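Local coordinates for protein L-talarate/galactarate dehydratase (Salmonella typhimurium, PDB 2PP1) that catalyses the magnesium-dependent dehydration of L-talarate and galactarate to 5-keto-4-deoxy-D-glucarate and also epimerises L-talarate to galactarate, at residues Trp250-Leu255 with Pro273-Glu278; Phe78-Arg83 with Asp301-Gly306. One frame throughout, in Å; residues are numbered along the deposited sequence.

Contact 1 (Trp250-Leu255 with Pro273-Glu278); sequences WIEEPL and PIATGE. With MG (magnesium ion), chain G; LLH ((2R,3S,4R)-2,3,4-trihydroxy-5-(hydroxyamino)-5-oxopentanoic acid), chain H.
Ile251 and Glu252 run parallel to Ile274 and Ala275 as two neighbouring strands, joined by a ladder of three backbone hydrogen bonds. Ile251 N gives to Pro273 O (2.9 Å), Ala275 N gives to Ile251 O, and Glu253 N gives to Ala275 O (2.8 Å). Beneath this ladder Ile251 and Ile274 lie on one face of the sheet, where CB of Ile251 meets CD1 of Ile274 at 4.0 Å. On the other face, with Glu252, the methyl CB of Ala275 sits over the five-membered ring of Trp250, a CH-pi contact 3.9 Å from the ring centroid. Strand 251-252, helix 260-269 and strand 274-276 form one beta-alpha-beta unit of the barrel domain of the mandelate racemase/muconate lactonizing enzyme family, and the metal ligands sit at, or just beyond, the C-terminal ends of the strands. With CG anti to the backbone N (chi1 -180°) and the chain extended, Glu252 reaches past the strand to put OE2 on the magnesium ion at 2.4 Å. Its other oxygen, OE1, takes bonds from Trp250 NE1 and Gln299 and a salt bridge from Lys195, so both carboxylate oxygens are held. Glu278 comes across at about a right angle, its OE1 on the same ion at 2.2 Å; the two carboxylate planes are turned 66° apart, and the shared cation probably offsets the repulsion between their oxygens. Asp226 supplies the third carboxylate, while the hydroxamate end of the bound ligand binds through O1 and ON. Water 1 bridges Glu252 OE2 to Glu278 N. The Glu253 carboxylate lies beside that of Glu278, planes 15° apart and OE1 3.5 Å from Glu278 CD, a pair of like charges that the nearby magnesium ion probably eases; Glu253 OE2 accepts from water 2 at 2.6 Å.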
loop_
_atom_site.group_PDB
_atom_site.type_symbol
_atom_site.label_atom_id
_atom_site.label_comp_id
_atom_site.label_asym_id
_atom_site.label_seq_id
_atom_site.Cartn_x
_atom_site.Cartn_y
_atom_site.Cartn_z
ATOM N N TRP A 250 -16.551 6.087 21.672
ATOM C CA TRP A 250 -16.556 4.641 21.503
ATOM C C TRP A 250 -16.429 3.882 22.818
ATOM O O TRP A 250 -16.052 4.445 23.848
ATOM C CB TRP A 250 -15.442 4.183 20.543
ATOM C CG TRP A 250 -14.033 4.237 21.091
ATOM C CD1 TRP A 250 -13.537 3.548 22.166
ATOM C CD2 TRP A 250 -12.929 4.991 20.558
ATOM N NE1 TRP A 250 -12.193 3.827 22.332
ATOM C CE2 TRP A 250 -11.799 4.708 21.359
ATOM C CE3 TRP A 250 -12.786 5.879 19.478
ATOM C CZ2 TRP A 250 -10.543 5.282 21.118
ATOM C CZ3 TRP A 250 -11.528 6.453 19.238
ATOM C CH2 TRP A 250 -10.429 6.148 20.057
ATOM N N ILE A 251 -16.777 2.601 22.761
ATOM C CA ILE A 251 -16.657 1.684 23.893
ATOM C C ILE A 251 -15.626 0.713 23.332
ATOM O O ILE A 251 -15.830 0.117 22.278
ATOM C CB ILE A 251 -17.987 0.943 24.181
ATOM C CG1 ILE A 251 -19.060 1.957 24.597
ATOM C CG2 ILE A 251 -17.784 -0.092 25.286
ATOM C CD1 ILE A 251 -20.462 1.367 24.708
ATOM N N GLU A 252 -14.510 0.567 24.026
ATOM C CA GLU A 252 -13.423 -0.270 23.545
ATOM C C GLU A 252 -13.288 -1.609 24.252
ATOM O O GLU A 252 -13.463 -1.704 25.463
ATOM C CB GLU A 252 -12.107 0.513 23.671
ATOM C CG GLU A 252 -10.876 -0.228 23.200
ATOM C CD GLU A 252 -9.661 0.687 23.141
ATOM O OE1 GLU A 252 -9.848 1.921 23.211
ATOM O OE2 GLU A 252 -8.534 0.177 23.003
ATOM N N GLU A 253 -12.932 -2.630 23.482
ATOM C CA GLU A 253 -12.770 -3.989 24.003
ATOM C C GLU A 253 -13.785 -4.390 25.063
ATOM O O GLU A 253 -13.414 -4.770 26.175
ATOM C CB GLU A 253 -11.360 -4.191 24.564
ATOM C CG GLU A 253 -10.288 -4.151 23.502
ATOM C CD GLU A 253 -9.028 -4.855 23.927
ATOM O OE1 GLU A 253 -8.368 -4.403 24.881
ATOM O OE2 GLU A 253 -8.692 -5.879 23.303
ATOM N N PRO A 254 -15.083 -4.307 24.739
ATOM C CA PRO A 254 -16.087 -4.694 25.734
ATOM C C PRO A 254 -15.991 -6.183 26.045
ATOM O O PRO A 254 -16.299 -6.612 27.157
ATOM C CB PRO A 254 -17.413 -4.339 25.053
ATOM C CG PRO A 254 -17.098 -4.554 23.589
ATOM C CD PRO A 254 -15.727 -3.883 23.482
ATOM N N LEU A 255 -15.541 -6.958 25.065
ATOM C CA LEU A 255 -15.439 -8.412 25.212
ATOM C C LEU A 255 -14.086 -8.969 24.813
ATOM O O LEU A 255 -13.213 -8.240 24.339
ATOM C CB LEU A 255 -16.499 -9.096 24.341
ATOM C CG LEU A 255 -17.928 -8.566 24.440
ATOM C CD1 LEU A 255 -18.752 -9.083 23.267
ATOM C CD2 LEU A 255 -18.524 -8.975 25.773
ATOM N N PRO A 273 -20.318 3.873 19.022
ATOM C CA PRO A 273 -19.361 3.053 18.282
ATOM C C PRO A 273 -18.651 2.040 19.172
ATOM O O PRO A 273 -18.472 2.255 20.381
ATOM C CB PRO A 273 -18.401 4.088 17.706
ATOM C CG PRO A 273 -19.287 5.278 17.506
ATOM C CD PRO A 273 -20.072 5.308 18.787
ATOM N N ILE A 274 -18.274 0.922 18.564
ATOM C CA ILE A 274 -17.544 -0.119 19.262
ATOM C C ILE A 274 -16.143 -0.144 18.662
ATOM O O ILE A 274 -15.978 -0.029 17.444
ATOM C CB ILE A 274 -18.204 -1.497 19.069
ATOM C CG1 ILE A 274 -19.595 -1.494 19.706
ATOM C CG2 ILE A 274 -17.335 -2.588 19.704
ATOM C CD1 ILE A 274 -19.581 -1.208 21.204
ATOM N N ALA A 275 -15.136 -0.287 19.514
ATOM C CA ALA A 275 -13.758 -0.315 19.042
ATOM C C ALA A 275 -13.012 -1.530 19.602
ATOM O O ALA A 275 -13.252 -1.936 20.743
ATOM C CB ALA A 275 -13.047 0.986 19.452
ATOM N N THR A 276 -12.118 -2.112 18.802
ATOM C CA THR A 276 -11.346 -3.270 19.264
ATOM C C THR A 276 -10.203 -3.619 18.313
ATOM O O THR A 276 -10.114 -3.065 17.212
ATOM C CB THR A 276 -12.239 -4.524 19.408
ATOM O OG1 THR A 276 -11.537 -5.521 20.152
ATOM C CG2 THR A 276 -12.567 -5.109 18.043
ATOM N N GLY A 277 -9.326 -4.523 18.747
ATOM C CA GLY A 277 -8.229 -4.951 17.891
ATOM C C GLY A 277 -6.797 -4.801 18.394
ATOM O O GLY A 277 -5.865 -5.412 17.851
ATOM N N GLU A 278 -6.600 -4.000 19.429
ATOM C CA GLU A 278 -5.245 -3.786 19.939
ATOM C C GLU A 278 -4.479 -5.073 20.276
ATOM O O GLU A 278 -3.257 -5.121 20.142
ATOM C CB GLU A 278 -5.284 -2.934 21.194
ATOM C CG GLU A 278 -5.670 -3.738 22.405
ATOM C CD GLU A 278 -5.445 -2.971 23.658
ATOM O OE1 GLU A 278 -6.107 -1.930 23.818
ATOM O OE2 GLU A 278 -4.605 -3.393 24.472
HETATM MG MG MG G . -7.259 -0.429 24.966
HETATM O O5A LLH H . -2.158 -1.986 31.720
HETATM C C5 LLH H . -2.130 -2.500 30.575
HETATM O O5B LLH H . -2.235 -3.733 30.333
HETATM C C4 LLH H . -1.955 -1.569 29.367
HETATM O O4 LLH H . -1.552 -0.266 29.785
HETATM C C3 LLH H . -3.267 -1.517 28.579
HETATM O O3 LLH H . -4.344 -1.102 29.440
HETATM C C2 LLH H . -3.205 -0.546 27.373
HETATM O O2 LLH H . -2.284 -1.146 26.455
HETATM C C1 LLH H . -4.551 -0.290 26.663
HETATM O O1 LLH H . -5.377 -1.177 26.501
HETATM N N LLH H . -4.769 0.978 26.254
HETATM O ON LLH H . -5.694 1.305 25.272
HETATM O O HOH W 1 -8.433 -2.288 21.155
HETATM O O HOH W 2 -8.101 -6.542 20.812
HETATM O O HOH W 3 -8.373 -2.146 25.061
#

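Contact 2 (Phe78-Arg83 with Asp301-Gly306); sequences FSYSKR and DAPRVG. With LLH ((2R,3S,4R)-2,3,4-trihydroxy-5-(hydroxyamino)-5-oxopentanoic acid), chain H.
Tyr80 and Pro303 meet where the two domains of this enolase-superfamily enzyme close on each other: strand 74-81, an outermost strand, within this chain, of the N-terminal antiparallel sheet, faces the short helical turn 302-305 of the barrel domain. Packing is apolar at the foot of the contact. Pro303 points its CB at the strand and rests that atom 3.7 Å from Ser79 CA and 3.8 Å from Tyr80 CD2. The hydroxyl of Ser79 is bonded elsewhere, to Gln130 O.

Hydrogen bonding is concentrated at the far end of the tyrosine. Tyr80 OH donates to Asp301 OD2 at 2.6 Å, with OD2 lying at the ring edge; the hydroxyl arrives on the syn side of the carboxylate, 33° out of its plane. A first torsion of 177° swings the Asp301 carboxylate away from the backbone N and across to the tyrosine. The same OD2 accepts from ND1 of His328, the proton donor/acceptor, and Asp301 is assigned the role of raising the basicity of that histidine, consistent with Tyr80 acting as a second-shell partner that holds the carboxylate in place. Asp301 also takes the N-cap position of the helical turn, though its OD1 is less surely placed, and Gly306 ends the turn in a Schellman motif.

Charged groups come in over and beside this pair. The guanidinium of Arg304 presents a face to Tyr80 OH, which lies 3.2 Å above its plane over the centre, with no hydrogen bond between them; its NH1 probably bonds instead to Glu278 O. Farther along the segment, Lys82 and Arg83 turn to the ligand. The extended chain of Lys82 brings NZ to O2 of the ligand at 2.8 Å, and Arg83 NH1 meets its carboxylate oxygen O5B at 3.0 Å, nearly straight at 165°.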
loop_
_atom_site.group_PDB
_atom_site.type_symbol
_atom_site.label_atom_id
_atom_site.label_comp_id
_atom_site.label_asym_id
_atom_site.label_seq_id
_atom_site.Cartn_x
_atom_site.Cartn_y
_atom_site.Cartn_z
ATOM N N PHE A 78 11.096 -0.057 16.713
ATOM C CA PHE A 78 10.934 -0.857 17.919
ATOM C C PHE A 78 9.567 -1.534 18.049
ATOM O O PHE A 78 8.612 -1.201 17.338
ATOM C CB PHE A 78 11.162 0.032 19.142
ATOM C CG PHE A 78 10.051 1.026 19.392
ATOM C CD1 PHE A 78 8.935 0.672 20.152
ATOM C CD2 PHE A 78 10.101 2.304 18.838
ATOM C CE1 PHE A 78 7.883 1.576 20.353
ATOM C CE2 PHE A 78 9.057 3.218 19.032
ATOM C CZ PHE A 78 7.945 2.850 19.792
ATOM N N SER A 79 9.510 -2.509 18.946
ATOM C CA SER A 79 8.268 -3.191 19.286
ATOM C C SER A 79 8.349 -3.218 20.813
ATOM O O SER A 79 9.307 -2.688 21.398
ATOM C CB SER A 79 8.169 -4.606 18.688
ATOM O OG SER A 79 9.114 -5.495 19.243
ATOM N N TYR A 80 7.371 -3.822 21.472
ATOM C CA TYR A 80 7.370 -3.810 22.918
ATOM C C TYR A 80 6.520 -4.937 23.441
ATOM O O TYR A 80 5.880 -5.662 22.682
ATOM C CB TYR A 80 6.754 -2.499 23.415
ATOM C CG TYR A 80 5.244 -2.465 23.190
ATOM C CD1 TYR A 80 4.355 -2.928 24.167
ATOM C CD2 TYR A 80 4.712 -2.062 21.958
ATOM C CE1 TYR A 80 2.976 -2.999 23.921
ATOM C CE2 TYR A 80 3.335 -2.127 21.702
ATOM C CZ TYR A 80 2.473 -2.598 22.685
ATOM O OH TYR A 80 1.117 -2.687 22.435
ATOM N N SER A 81 6.507 -5.057 24.760
ATOM C CA SER A 81 5.681 -6.052 25.411
ATOM C C SER A 81 5.291 -5.548 26.786
ATOM O O SER A 81 6.139 -5.059 27.538
ATOM C CB SER A 81 6.416 -7.389 25.546
ATOM O OG SER A 81 5.571 -8.334 26.187
ATOM N N LYS A 82 3.998 -5.623 27.094
ATOM C CA LYS A 82 3.507 -5.227 28.402
ATOM C C LYS A 82 3.266 -6.573 29.064
ATOM O O LYS A 82 2.325 -7.294 28.706
ATOM C CB LYS A 82 2.213 -4.411 28.282
ATOM C CG LYS A 82 2.426 -3.039 27.639
ATOM C CD LYS A 82 1.162 -2.173 27.673
ATOM C CE LYS A 82 1.386 -0.832 26.956
ATOM N NZ LYS A 82 0.202 0.078 26.979
ATOM N N ARG A 83 4.155 -6.901 30.004
ATOM C CA ARG A 83 4.174 -8.166 30.738
ATOM C C ARG A 83 5.009 -9.138 29.906
ATOM O O ARG A 83 5.700 -8.708 28.981
ATOM C CB ARG A 83 2.758 -8.701 31.011
ATOM C CG ARG A 83 1.974 -7.794 31.964
ATOM C CD ARG A 83 0.649 -8.377 32.404
ATOM N NE ARG A 83 -0.041 -7.466 33.327
ATOM C CZ ARG A 83 -0.705 -6.372 32.952
ATOM N NH1 ARG A 83 -0.781 -6.042 31.666
ATOM N NH2 ARG A 83 -1.290 -5.600 33.862
ATOM N N ASP A 301 -2.119 -2.257 16.009
ATOM C CA ASP A 301 -0.939 -1.863 16.772
ATOM C C ASP A 301 0.225 -2.351 15.901
ATOM O O ASP A 301 0.470 -3.554 15.801
ATOM C CB ASP A 301 -0.972 -2.577 18.129
ATOM C CG ASP A 301 0.260 -2.292 18.986
ATOM O OD1 ASP A 301 1.390 -2.451 18.479
ATOM O OD2 ASP A 301 0.093 -1.923 20.169
ATOM N N ALA A 302 0.925 -1.424 15.257
ATOM C CA ALA A 302 2.020 -1.799 14.365
ATOM C C ALA A 302 3.004 -2.787 15.006
ATOM O O ALA A 302 3.330 -3.825 14.418
ATOM C CB ALA A 302 2.750 -0.549 13.869
ATOM N N PRO A 303 3.506 -2.471 16.205
ATOM C CA PRO A 303 4.446 -3.404 16.841
ATOM C C PRO A 303 3.837 -4.790 17.013
ATOM O O PRO A 303 4.469 -5.796 16.698
ATOM C CB PRO A 303 4.744 -2.733 18.175
ATOM C CG PRO A 303 4.703 -1.250 17.792
ATOM C CD PRO A 303 3.448 -1.193 16.935
ATOM N N ARG A 304 2.593 -4.833 17.489
ATOM C CA ARG A 304 1.902 -6.098 17.720
ATOM C C ARG A 304 1.593 -6.935 16.494
ATOM O O ARG A 304 1.676 -8.163 16.560
ATOM C CB ARG A 304 0.590 -5.861 18.483
ATOM C CG ARG A 304 0.764 -5.457 19.945
ATOM C CD ARG A 304 0.043 -6.419 20.849
ATOM N NE ARG A 304 0.241 -6.148 22.271
ATOM C CZ ARG A 304 -0.546 -5.374 23.007
ATOM N NH1 ARG A 304 -1.593 -4.774 22.458
ATOM N NH2 ARG A 304 -0.306 -5.230 24.305
ATOM N N VAL A 305 1.251 -6.290 15.375
ATOM C CA VAL A 305 0.885 -7.028 14.165
ATOM C C VAL A 305 2.034 -7.387 13.226
ATOM O O VAL A 305 1.821 -8.004 12.177
ATOM C CB VAL A 305 -0.203 -6.268 13.340
ATOM C CG1 VAL A 305 -1.427 -6.032 14.193
ATOM C CG2 VAL A 305 0.348 -4.935 12.829
ATOM N N GLY A 306 3.251 -7.002 13.584
ATOM C CA GLY A 306 4.379 -7.331 12.729
ATOM C C GLY A 306 5.036 -6.144 12.047
ATOM O O GLY A 306 5.873 -6.331 11.160
HETATM O O5A LLH H . -2.158 -1.986 31.720
HETATM C C5 LLH H . -2.130 -2.500 30.575
HETATM O O5B LLH H . -2.235 -3.733 30.333
HETATM C C4 LLH H . -1.955 -1.569 29.367
HETATM O O4 LLH H . -1.552 -0.266 29.785
HETATM C C3 LLH H . -3.267 -1.517 28.579
HETATM O O3 LLH H . -4.344 -1.102 29.440
HETATM C C2 LLH H . -3.205 -0.546 27.373
HETATM O O2 LLH H . -2.284 -1.146 26.455
HETATM C C1 LLH H . -4.551 -0.290 26.663
HETATM O O1 LLH H . -5.377 -1.177 26.501
HETATM N N LLH H . -4.769 0.978 26.254
HETATM O ON LLH H . -5.694 1.305 25.272
#

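Both contacts are buried, with centres about 19 Å apart, and contact 1 is nested in sequence within the long loop closed by contact 2. Contact 1 stays inside the barrel domain and joins adjacent parallel strands through backbone bonds; contact 2 joins the two domains, with no backbone ladder and less buried surface, mainly through side chains. Their chemistry follows: the ends of the barrel strands and the loop just beyond supply carboxylates for the metal, whereas segment 78-83 of the N-terminal domain brings a lysine and an arginine to the hydroxyl and carboxylate oxygens of the same ligand. They also touch directly, where Arg304 of contact 2 reaches Glu278 of contact 1.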